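Local coordinates for protein P43 (Trichuris muris, PDB 6QIX) that is the major secreted protein of a whipworm parasite, tethers to matrix and inhibits the function of the cytokine interleukin-13, at residues A[38-43]-A[55-60]; A[59-64]-A[125-130]. All blocks are in the same frame, centred on the assembly; numbering follows the deposited sequence.

Contact 1 of 2, residues A[38-43]-A[55-60]; sequences PPQHMY and HRNLTG. With NAG (2-acetamido-2-deoxy-beta-D-glucopyranose), chain C; ACT (acetate ion), chain D.
Gln40 and Tyr43, one turn apart on helix 39-49, reach the loop that follows this helix and fasten its backbone at Arg56 and Leu58, on either side of Asn57, which opens an Asx turn closed at Thr59. The tight part centres on the Gln40 amide. Leu58 N gives its hydrogen to OE1 of Gln40 in a nearly straight bond (163°); the 2.5 Å separation is unusually short and its exact value doubtful. NE2 of Gln40 donates to Arg56 O, 3.1 Å away and in the plane of that carbonyl. With both ends of the amide bonded to the loop backbone, its rotation is fixed; the bend at chi2 (65°) turns the group to the loop. Tyr43 OH accepts from Arg56 N at 3.1 Å. Next to the amide, CD1 of Leu58 packs against CB of Tyr43 at 3.8 Å, the two side chains crossing at about a right angle.

The outer side is looser. His55 is exposed and poorly ordered, and Asn57 carries an N-linked sugar, its ND2 bonded to C1 of the NAG. Tyr43 OH donates to an acetate, probably from the crystallisation liquor, which Tyr145 also binds. Arg56 NH1 turns instead to the carbonyls of Tyr361 and Lys363 near the end of the modelled chain. The guanidinium meets the acetate at its edge: Arg56 NE lies 2.8 Å from acetate O, and NH2 reaches OXT.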
ATOM      1  N   PRO A  38       1.391 -17.822   5.194  1.00 36.10           N
ATOM      2  CA  PRO A  38       1.793 -16.725   4.308  1.00 34.21           C
ATOM      3  C   PRO A  38       0.698 -16.119   3.406  1.00 32.91           C
ATOM      4  O   PRO A  38      -0.384 -16.708   3.266  1.00 33.16           O
ATOM      5  CB  PRO A  38       2.887 -17.354   3.432  1.00 36.82           C
ATOM      6  CG  PRO A  38       2.734 -18.855   3.596  1.00 39.98           C
ATOM      7  CD  PRO A  38       2.067 -19.095   4.889  1.00 39.03           C
ATOM      8  N   PRO A  39       0.999 -14.948   2.820  1.00 32.65           N
ATOM      9  CA  PRO A  39      -0.022 -14.231   2.021  1.00 32.25           C
ATOM     10  C   PRO A  39      -0.669 -15.093   0.950  1.00 30.79           C
ATOM     11  O   PRO A  39      -1.899 -15.088   0.785  1.00 29.52           O
ATOM     12  CB  PRO A  39       0.777 -13.068   1.398  1.00 33.21           C
ATOM     13  CG  PRO A  39       1.884 -12.833   2.429  1.00 33.28           C
ATOM     14  CD  PRO A  39       2.261 -14.192   2.930  1.00 32.02           C
ATOM     15  N   GLN A  40       0.136 -15.846   0.208  1.00 32.37           N
ATOM     16  CA  GLN A  40      -0.436 -16.704  -0.832  1.00 32.02           C
ATOM     17  C   GLN A  40      -1.464 -17.668  -0.247  1.00 33.56           C
ATOM     18  O   GLN A  40      -2.539 -17.878  -0.822  1.00 33.01           O
ATOM     19  CB  GLN A  40       0.667 -17.474  -1.564  1.00 33.78           C
ATOM     20  CG  GLN A  40       0.127 -18.363  -2.695  1.00 33.48           C
ATOM     21  CD  GLN A  40      -0.504 -17.554  -3.825  1.00 33.36           C
ATOM     22  OE1 GLN A  40      -0.121 -16.410  -4.065  1.00 36.58           O
ATOM     23  NE2 GLN A  40      -1.460 -18.151  -4.527  1.00 32.05           N
ATOM     24  N   HIS A  41      -1.154 -18.266   0.900  1.00 34.91           N
ATOM     25  CA  HIS A  41      -2.091 -19.199   1.519  1.00 35.18           C
ATOM     26  C   HIS A  41      -3.361 -18.498   1.980  1.00 33.03           C
ATOM     27  O   HIS A  41      -4.469 -19.008   1.773  1.00 35.28           O
ATOM     28  CB  HIS A  41      -1.436 -19.882   2.703  1.00 36.86           C
ATOM     29  CG  HIS A  41      -2.336 -20.829   3.418  1.00 42.09           C
ATOM     30  ND1 HIS A  41      -2.779 -20.608   4.704  1.00 47.07           N
ATOM     31  CD2 HIS A  41      -2.880 -22.002   3.024  1.00 45.72           C
ATOM     32  CE1 HIS A  41      -3.534 -21.627   5.084  1.00 49.19           C
ATOM     33  NE2 HIS A  41      -3.623 -22.477   4.075  1.00 48.83           N
ATOM     34  N   MET A  42      -3.223 -17.334   2.616  1.00 29.29           N
ATOM     35  CA  MET A  42      -4.408 -16.605   3.061  1.00 27.06           C
ATOM     36  C   MET A  42      -5.243 -16.150   1.867  1.00 29.44           C
ATOM     37  O   MET A  42      -6.474 -16.258   1.884  1.00 30.89           O
ATOM     38  CB  MET A  42      -4.000 -15.414   3.943  1.00 26.23           C
ATOM     39  CG  MET A  42      -5.164 -14.543   4.396  1.00 25.97           C
ATOM     40  SD  MET A  42      -4.632 -13.134   5.403  1.00 29.21           S
ATOM     41  CE  MET A  42      -4.166 -14.039   6.888  1.00 28.68           C
ATOM     42  N   TYR A  43      -4.593 -15.637   0.817  1.00 30.81           N
ATOM     43  CA  TYR A  43      -5.324 -15.276  -0.396  1.00 30.62           C
ATOM     44  C   TYR A  43      -6.052 -16.488  -0.983  1.00 31.88           C
ATOM     45  O   TYR A  43      -7.205 -16.380  -1.433  1.00 32.67           O
ATOM     46  CB  TYR A  43      -4.349 -14.674  -1.411  1.00 30.83           C
ATOM     47  CG  TYR A  43      -4.853 -14.737  -2.828  1.00 31.25           C
ATOM     48  CD1 TYR A  43      -5.883 -13.922  -3.239  1.00 30.90           C
ATOM     49  CD2 TYR A  43      -4.306 -15.616  -3.755  1.00 32.64           C
ATOM     50  CE1 TYR A  43      -6.362 -13.970  -4.566  1.00 34.21           C
ATOM     51  CE2 TYR A  43      -4.777 -15.687  -5.043  1.00 35.74           C
ATOM     52  CZ  TYR A  43      -5.804 -14.866  -5.445  1.00 36.84           C
ATOM     53  OH  TYR A  43      -6.252 -14.919  -6.728  1.00 40.80           O
ATOM     54  N   HIS A  55      -6.169 -17.582  -8.708  1.00 63.06           N
ATOM     55  CA  HIS A  55      -5.398 -17.473  -9.939  1.00 67.38           C
ATOM     56  C   HIS A  55      -4.160 -16.599  -9.813  1.00 55.14           C
ATOM     57  O   HIS A  55      -3.237 -16.741 -10.619  1.00 51.83           O
ATOM     58  CB  HIS A  55      -6.286 -16.924 -11.060  1.00 83.76           C
ATOM     59  CG  HIS A  55      -7.349 -17.881 -11.510  1.00 98.83           C
ATOM     60  ND1 HIS A  55      -7.066 -19.151 -11.967  1.00104.80           N
ATOM     61  CD2 HIS A  55      -8.696 -17.749 -11.577  1.00104.69           C
ATOM     62  CE1 HIS A  55      -8.191 -19.761 -12.294  1.00107.48           C
ATOM     63  NE2 HIS A  55      -9.195 -18.932 -12.068  1.00107.55           N
ATOM     64  N   ARG A  56      -4.115 -15.699  -8.841  1.00 48.62           N
ATOM     65  CA  ARG A  56      -2.939 -14.861  -8.661  1.00 43.24           C
ATOM     66  C   ARG A  56      -1.831 -15.648  -7.982  1.00 40.68           C
ATOM     67  O   ARG A  56      -2.087 -16.513  -7.136  1.00 41.03           O
ATOM     68  CB  ARG A  56      -3.275 -13.629  -7.818  1.00 39.02           C
ATOM     69  CG  ARG A  56      -4.385 -12.782  -8.382  1.00 36.83           C
ATOM     70  CD  ARG A  56      -4.802 -11.638  -7.438  1.00 35.24           C
ATOM     71  NE  ARG A  56      -6.033 -11.025  -7.926  1.00 35.72           N
ATOM     72  CZ  ARG A  56      -6.098 -10.228  -8.991  1.00 36.96           C
ATOM     73  NH1 ARG A  56      -4.993  -9.914  -9.649  1.00 38.05           N
ATOM     74  NH2 ARG A  56      -7.268  -9.733  -9.390  1.00 36.88           N
ATOM     75  N   ASN A  57      -0.589 -15.316  -8.333  1.00 37.61           N
ATOM     76  CA  ASN A  57       0.578 -15.816  -7.606  1.00 38.05           C
ATOM     77  C   ASN A  57       1.183 -14.652  -6.828  1.00 35.21           C
ATOM     78  O   ASN A  57       1.855 -13.803  -7.407  1.00 36.03           O
ATOM     79  CB  ASN A  57       1.601 -16.434  -8.550  1.00 41.91           C
ATOM     80  CG  ASN A  57       2.902 -16.788  -7.849  1.00 46.88           C
ATOM     81  OD1 ASN A  57       2.989 -16.711  -6.625  1.00 44.61           O
ATOM     82  ND2 ASN A  57       3.930 -17.180  -8.628  1.00 53.18           N
ATOM     83  N   LEU A  58       0.956 -14.616  -5.508  1.00 32.26           N
ATOM     84  CA  LEU A  58       1.475 -13.530  -4.686  1.00 33.60           C
ATOM     85  C   LEU A  58       2.799 -13.877  -4.025  1.00 37.68           C
ATOM     86  O   LEU A  58       3.344 -13.049  -3.291  1.00 39.09           O
ATOM     87  CB  LEU A  58       0.473 -13.137  -3.590  1.00 32.09           C
ATOM     88  CG  LEU A  58      -0.932 -12.751  -4.021  1.00 30.38           C
ATOM     89  CD1 LEU A  58      -1.783 -12.314  -2.802  1.00 30.71           C
ATOM     90  CD2 LEU A  58      -0.871 -11.627  -5.056  1.00 27.53           C
ATOM     91  N   THR A  59       3.317 -15.076  -4.247  1.00 40.49           N
ATOM     92  CA  THR A  59       4.587 -15.442  -3.643  1.00 45.16           C
ATOM     93  C   THR A  59       5.659 -14.448  -4.053  1.00 46.63           C
ATOM     94  O   THR A  59       5.806 -14.134  -5.232  1.00 47.56           O
ATOM     95  CB  THR A  59       4.982 -16.854  -4.062  1.00 47.63           C
ATOM     96  OG1 THR A  59       3.931 -17.759  -3.704  1.00 49.09           O
ATOM     97  CG2 THR A  59       6.269 -17.270  -3.364  1.00 46.89           C
ATOM     98  N   GLY A  60       6.419 -13.961  -3.076  1.00 48.44           N
ATOM     99  CA  GLY A  60       7.498 -13.036  -3.353  1.00 49.55           C
ATOM    100  C   GLY A  60       7.102 -11.578  -3.344  1.00 51.19           C
ATOM    101  O   GLY A  60       7.986 -10.707  -3.354  1.00 52.33           O
TER
HETATM  102  C1  NAG C 401       5.225 -17.548  -8.059  1.00 59.08           C
HETATM  103  C2  NAG C 401       5.849 -18.716  -8.820  1.00 62.23           C
HETATM  104  C3  NAG C 401       7.185 -19.106  -8.188  1.00 63.75           C
HETATM  105  C4  NAG C 401       8.112 -17.899  -8.115  1.00 65.36           C
HETATM  106  C5  NAG C 401       7.428 -16.747  -7.382  1.00 65.01           C
HETATM  107  C6  NAG C 401       8.257 -15.476  -7.382  1.00 65.84           C
HETATM  108  C7  NAG C 401       4.216 -20.163  -9.944  1.00 65.39           C
HETATM  109  C8  NAG C 401       3.336 -21.370  -9.820  1.00 64.66           C
HETATM  110  N2  NAG C 401       4.946 -19.856  -8.864  1.00 63.68           N
HETATM  111  O3  NAG C 401       7.806 -20.132  -8.953  1.00 62.71           O
HETATM  112  O4  NAG C 401       9.314 -18.247  -7.435  1.00 67.05           O
HETATM  113  O5  NAG C 401       6.171 -16.436  -8.010  1.00 62.88           O
HETATM  114  O6  NAG C 401       8.017 -14.654  -8.519  1.00 65.83           O
HETATM  115  O7  NAG C 401       4.262 -19.493 -10.977  1.00 67.06           O
HETATM  116  C   ACT D 402      -9.122 -11.939  -6.863  1.00 40.38           C
HETATM  117  O   ACT D 402      -8.149 -12.695  -7.035  1.00 38.43           O
HETATM  118  OXT ACT D 402      -9.331 -10.802  -7.356  1.00 42.97           O
HETATM  119  CH3 ACT D 402     -10.170 -12.472  -5.863  1.00 44.12           C

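Contact 2 of 2, residues A[59-64]-A[125-130]. With NAG (2-acetamido-2-deoxy-beta-D-glucopyranose), chain C.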
ATOM      1  N   THR A  59       3.317 -15.076  -4.247  1.00 40.49           N
ATOM      2  CA  THR A  59       4.587 -15.442  -3.643  1.00 45.16           C
ATOM      3  C   THR A  59       5.659 -14.448  -4.053  1.00 46.63           C
ATOM      4  O   THR A  59       5.806 -14.134  -5.232  1.00 47.56           O
ATOM      5  CB  THR A  59       4.982 -16.854  -4.062  1.00 47.63           C
ATOM      6  OG1 THR A  59       3.931 -17.759  -3.704  1.00 49.09           O
ATOM      7  CG2 THR A  59       6.269 -17.270  -3.364  1.00 46.89           C
ATOM      8  N   GLY A  60       6.419 -13.961  -3.076  1.00 48.44           N
ATOM      9  CA  GLY A  60       7.498 -13.036  -3.353  1.00 49.55           C
ATOM     10  C   GLY A  60       7.102 -11.578  -3.344  1.00 51.19           C
ATOM     11  O   GLY A  60       7.986 -10.707  -3.354  1.00 52.33           O
ATOM     12  N   VAL A  61       5.805 -11.283  -3.302  1.00 51.66           N
ATOM     13  CA  VAL A  61       5.359  -9.901  -3.336  1.00 50.37           C
ATOM     14  C   VAL A  61       5.450  -9.260  -1.961  1.00 48.36           C
ATOM     15  O   VAL A  61       5.848  -8.100  -1.839  1.00 46.46           O
ATOM     16  CB  VAL A  61       3.928  -9.831  -3.894  1.00 48.63           C
ATOM     17  CG1 VAL A  61       3.422  -8.399  -3.884  1.00 48.51           C
ATOM     18  CG2 VAL A  61       3.868 -10.428  -5.282  1.00 47.28           C
ATOM     19  N   MET A  62       5.058  -9.965  -0.908  0.62 48.69           N
ATOM     20  CA  MET A  62       5.122  -9.389   0.428  0.62 49.24           C
ATOM     21  C   MET A  62       5.401 -10.498   1.438  0.62 48.14           C
ATOM     22  O   MET A  62       4.714 -10.640   2.450  0.62 48.79           O
ATOM     23  CB  MET A  62       3.841  -8.620   0.762  0.62 52.06           C
ATOM     24  CG  MET A  62       2.558  -9.261   0.285  0.62 53.88           C
ATOM     25  SD  MET A  62       1.130  -8.747   1.272  0.62 57.94           S
ATOM     26  CE  MET A  62       1.578  -7.060   1.675  0.62 59.80           C
ATOM     27  N   ASP A  63       6.423 -11.298   1.165  1.00 47.37           N
ATOM     28  CA  ASP A  63       6.835 -12.340   2.090  1.00 46.76           C
ATOM     29  C   ASP A  63       7.808 -11.770   3.118  1.00 42.30           C
ATOM     30  O   ASP A  63       8.315 -10.651   2.985  1.00 38.62           O
ATOM     31  CB  ASP A  63       7.452 -13.509   1.322  1.00 48.26           C
ATOM     32  CG  ASP A  63       6.421 -14.262   0.489  1.00 47.86           C
ATOM     33  OD1 ASP A  63       5.217 -14.201   0.841  1.00 49.35           O
ATOM     34  OD2 ASP A  63       6.808 -14.911  -0.505  1.00 44.87           O
ATOM     35  N   LEU A  64       8.047 -12.557   4.182  1.00 39.03           N
ATOM     36  CA  LEU A  64       9.039 -12.181   5.161  1.00 35.39           C
ATOM     37  C   LEU A  64      10.437 -12.279   4.547  1.00 39.04           C
ATOM     38  O   LEU A  64      10.665 -13.049   3.595  1.00 39.96           O
ATOM     39  CB  LEU A  64       8.939 -13.074   6.388  1.00 29.89           C
ATOM     40  CG  LEU A  64       7.631 -13.095   7.157  1.00 28.66           C
ATOM     41  CD1 LEU A  64       7.788 -14.049   8.383  1.00 30.98           C
ATOM     42  CD2 LEU A  64       7.252 -11.679   7.606  1.00 30.24           C
ATOM     43  N   ASN A 125       0.754  -3.548   2.747  1.00 21.31           N
ATOM     44  CA  ASN A 125      -0.355  -3.955   1.890  1.00 22.98           C
ATOM     45  C   ASN A 125      -0.657  -2.938   0.798  1.00 20.55           C
ATOM     46  O   ASN A 125      -1.361  -3.286  -0.155  1.00 21.30           O
ATOM     47  CB  ASN A 125      -1.599  -4.256   2.724  1.00 25.99           C
ATOM     48  CG  ASN A 125      -2.194  -3.035   3.426  1.00 29.96           C
ATOM     49  OD1 ASN A 125      -1.619  -1.933   3.464  1.00 29.62           O
ATOM     50  ND2 ASN A 125      -3.361  -3.251   4.033  1.00 33.34           N
ATOM     51  N   GLU A 126      -0.123  -1.718   0.901  1.00 18.72           N
ATOM     52  CA  GLU A 126      -0.368  -0.721  -0.134  1.00 21.43           C
ATOM     53  C   GLU A 126       0.121  -1.205  -1.500  1.00 19.80           C
ATOM     54  O   GLU A 126      -0.400  -0.777  -2.539  1.00 19.94           O
ATOM     55  CB  GLU A 126       0.305   0.607   0.229  1.00 23.04           C
ATOM     56  CG  GLU A 126      -0.308   1.351   1.406  1.00 24.24           C
ATOM     57  CD  GLU A 126      -1.715   1.937   1.155  1.00 29.36           C
ATOM     58  OE1 GLU A 126      -2.090   2.212  -0.015  1.00 27.61           O
ATOM     59  OE2 GLU A 126      -2.443   2.134   2.185  1.00 32.91           O
ATOM     60  N   LYS A 127       1.142  -2.064  -1.518  1.00 22.27           N
ATOM     61  CA  LYS A 127       1.653  -2.596  -2.782  1.00 25.16           C
ATOM     62  C   LYS A 127       0.566  -3.332  -3.548  1.00 20.93           C
ATOM     63  O   LYS A 127       0.476  -3.235  -4.794  1.00 20.10           O
ATOM     64  CB  LYS A 127       2.809  -3.540  -2.478  1.00 32.20           C
ATOM     65  CG  LYS A 127       3.454  -4.231  -3.662  1.00 42.29           C
ATOM     66  CD  LYS A 127       4.876  -4.707  -3.304  1.00 50.85           C
ATOM     67  CE  LYS A 127       5.564  -5.497  -4.426  1.00 54.59           C
ATOM     68  NZ  LYS A 127       6.981  -5.038  -4.661  1.00 55.84           N
ATOM     69  N   LEU A 128      -0.276  -4.077  -2.813  1.00 18.12           N
ATOM     70  CA  LEU A 128      -1.367  -4.828  -3.425  1.00 19.66           C
ATOM     71  C   LEU A 128      -2.585  -3.949  -3.685  1.00 16.40           C
ATOM     72  O   LEU A 128      -3.230  -4.095  -4.723  1.00 17.97           O
ATOM     73  CB  LEU A 128      -1.758  -6.010  -2.552  1.00 21.24           C
ATOM     74  CG  LEU A 128      -0.712  -7.109  -2.445  1.00 24.85           C
ATOM     75  CD1 LEU A 128      -1.220  -8.263  -1.617  1.00 30.06           C
ATOM     76  CD2 LEU A 128      -0.305  -7.601  -3.800  1.00 28.04           C
ATOM     77  N   LYS A 129      -2.907  -3.041  -2.773  1.00 18.45           N
ATOM     78  CA  LYS A 129      -3.991  -2.093  -3.008  1.00 18.28           C
ATOM     79  C   LYS A 129      -3.745  -1.311  -4.294  1.00 18.13           C
ATOM     80  O   LYS A 129      -4.682  -1.008  -5.045  1.00 17.42           O
ATOM     81  CB  LYS A 129      -4.131  -1.140  -1.805  1.00 18.42           C
ATOM     82  CG  LYS A 129      -4.530  -1.825  -0.524  1.00 21.83           C
ATOM     83  CD  LYS A 129      -4.322  -0.890   0.655  1.00 26.60           C
ATOM     84  CE  LYS A 129      -5.497  -0.003   0.870  1.00 32.67           C
ATOM     85  NZ  LYS A 129      -5.353   0.800   2.160  1.00 35.46           N
ATOM     86  N   GLN A 130      -2.484  -1.039  -4.607  1.00 16.66           N
ATOM     87  CA  GLN A 130      -2.188  -0.231  -5.777  1.00 19.08           C
ATOM     88  C   GLN A 130      -2.446  -0.974  -7.075  1.00 15.38           C
ATOM     89  O   GLN A 130      -2.439  -0.338  -8.149  1.00 16.99           O
ATOM     90  CB  GLN A 130      -0.745   0.281  -5.659  1.00 20.57           C
ATOM     91  CG  GLN A 130      -0.660   1.439  -4.662  1.00 20.42           C
ATOM     92  CD  GLN A 130       0.747   1.850  -4.319  1.00 21.11           C
ATOM     93  OE1 GLN A 130       1.691   1.375  -4.914  1.00 22.22           O
ATOM     94  NE2 GLN A 130       0.898   2.683  -3.316  1.00 24.24           N
TER
HETATM   95  C1  NAG C 401       5.225 -17.548  -8.059  1.00 59.08           C
HETATM   96  C2  NAG C 401       5.849 -18.716  -8.820  1.00 62.23           C
HETATM   97  C3  NAG C 401       7.185 -19.106  -8.188  1.00 63.75           C
HETATM   98  C4  NAG C 401       8.112 -17.899  -8.115  1.00 65.36           C
HETATM   99  C5  NAG C 401       7.428 -16.747  -7.382  1.00 65.01           C
HETATM  100  C6  NAG C 401       8.257 -15.476  -7.382  1.00 65.84           C
HETATM  101  C7  NAG C 401       4.216 -20.163  -9.944  1.00 65.39           C
HETATM  102  C8  NAG C 401       3.336 -21.370  -9.820  1.00 64.66           C
HETATM  103  N2  NAG C 401       4.946 -19.856  -8.864  1.00 63.68           N
HETATM  104  O3  NAG C 401       7.806 -20.132  -8.953  1.00 62.71           O
HETATM  105  O4  NAG C 401       9.314 -18.247  -7.435  1.00 67.05           O
HETATM  106  O5  NAG C 401       6.171 -16.436  -8.010  1.00 62.88           O
HETATM  107  O6  NAG C 401       8.017 -14.654  -8.519  1.00 65.83           O
HETATM  108  O7  NAG C 401       4.262 -19.493 -10.977  1.00 67.06           O
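Val61 and Met62 lay their side chains against one side of the short helix 126-129, and the contact between loop and helix is apolar across the two segments. With chi1 at 178°, CG1 of Val61 points opposite its own backbone N, towards Lys127 and Leu128: it meets CE of Lys127 at 3.6 Å and CD2 of Leu128 at 3.8 Å. The other branch of Leu128, CD1, touches SD of Met62 at 3.8 Å, and the methyl CE of Met62 approaches CA of Asn125 at 3.7 Å. Met62 has a second conformer, so its contacts through SD and CE, and the sharing of the leucine fork by two loop residues, are tentative. Phe149 of helix 139-151 also packs on Leu128.

The polar bonds lie within each segment. Asp63 OD2 takes the Gly60 N-H from above the carboxylate plane (2.8 Å), which ties Gly60 to Asp63 across Val61 and Met62. Asn125 O accepts from both Leu128 N and Lys129 N, and Lys129 forms a salt bridge with Glu126.

Lys127 thus lends its aliphatic stem to the loop while its ammonium has a weak hydrogen bond to a bound PEG, probably from the crystallisation liquor; the attachment rests on van der Waals contact, with shape rather than directed bonds fitting loop to helix.

From the N terminus, helix 39-49 comes first, and contact 1 closes a short loop by folding the chain after that helix back onto its first turn. The same loop then runs on through Thr59 and Gly60, which both contacts share, into contact 2; there it meets helix 126-129 after a much longer excursion containing strands 79-85, 95-101 and 109-112. The two closures neither nest nor cross: one begins where the other ends. With centres 9 Å apart they also touch directly, Pro39 CG lying 3.6 Å from Met62 O. Together they make segment 55-64 a bridge between the two helices, a bridge that carries the glycan on Asn57.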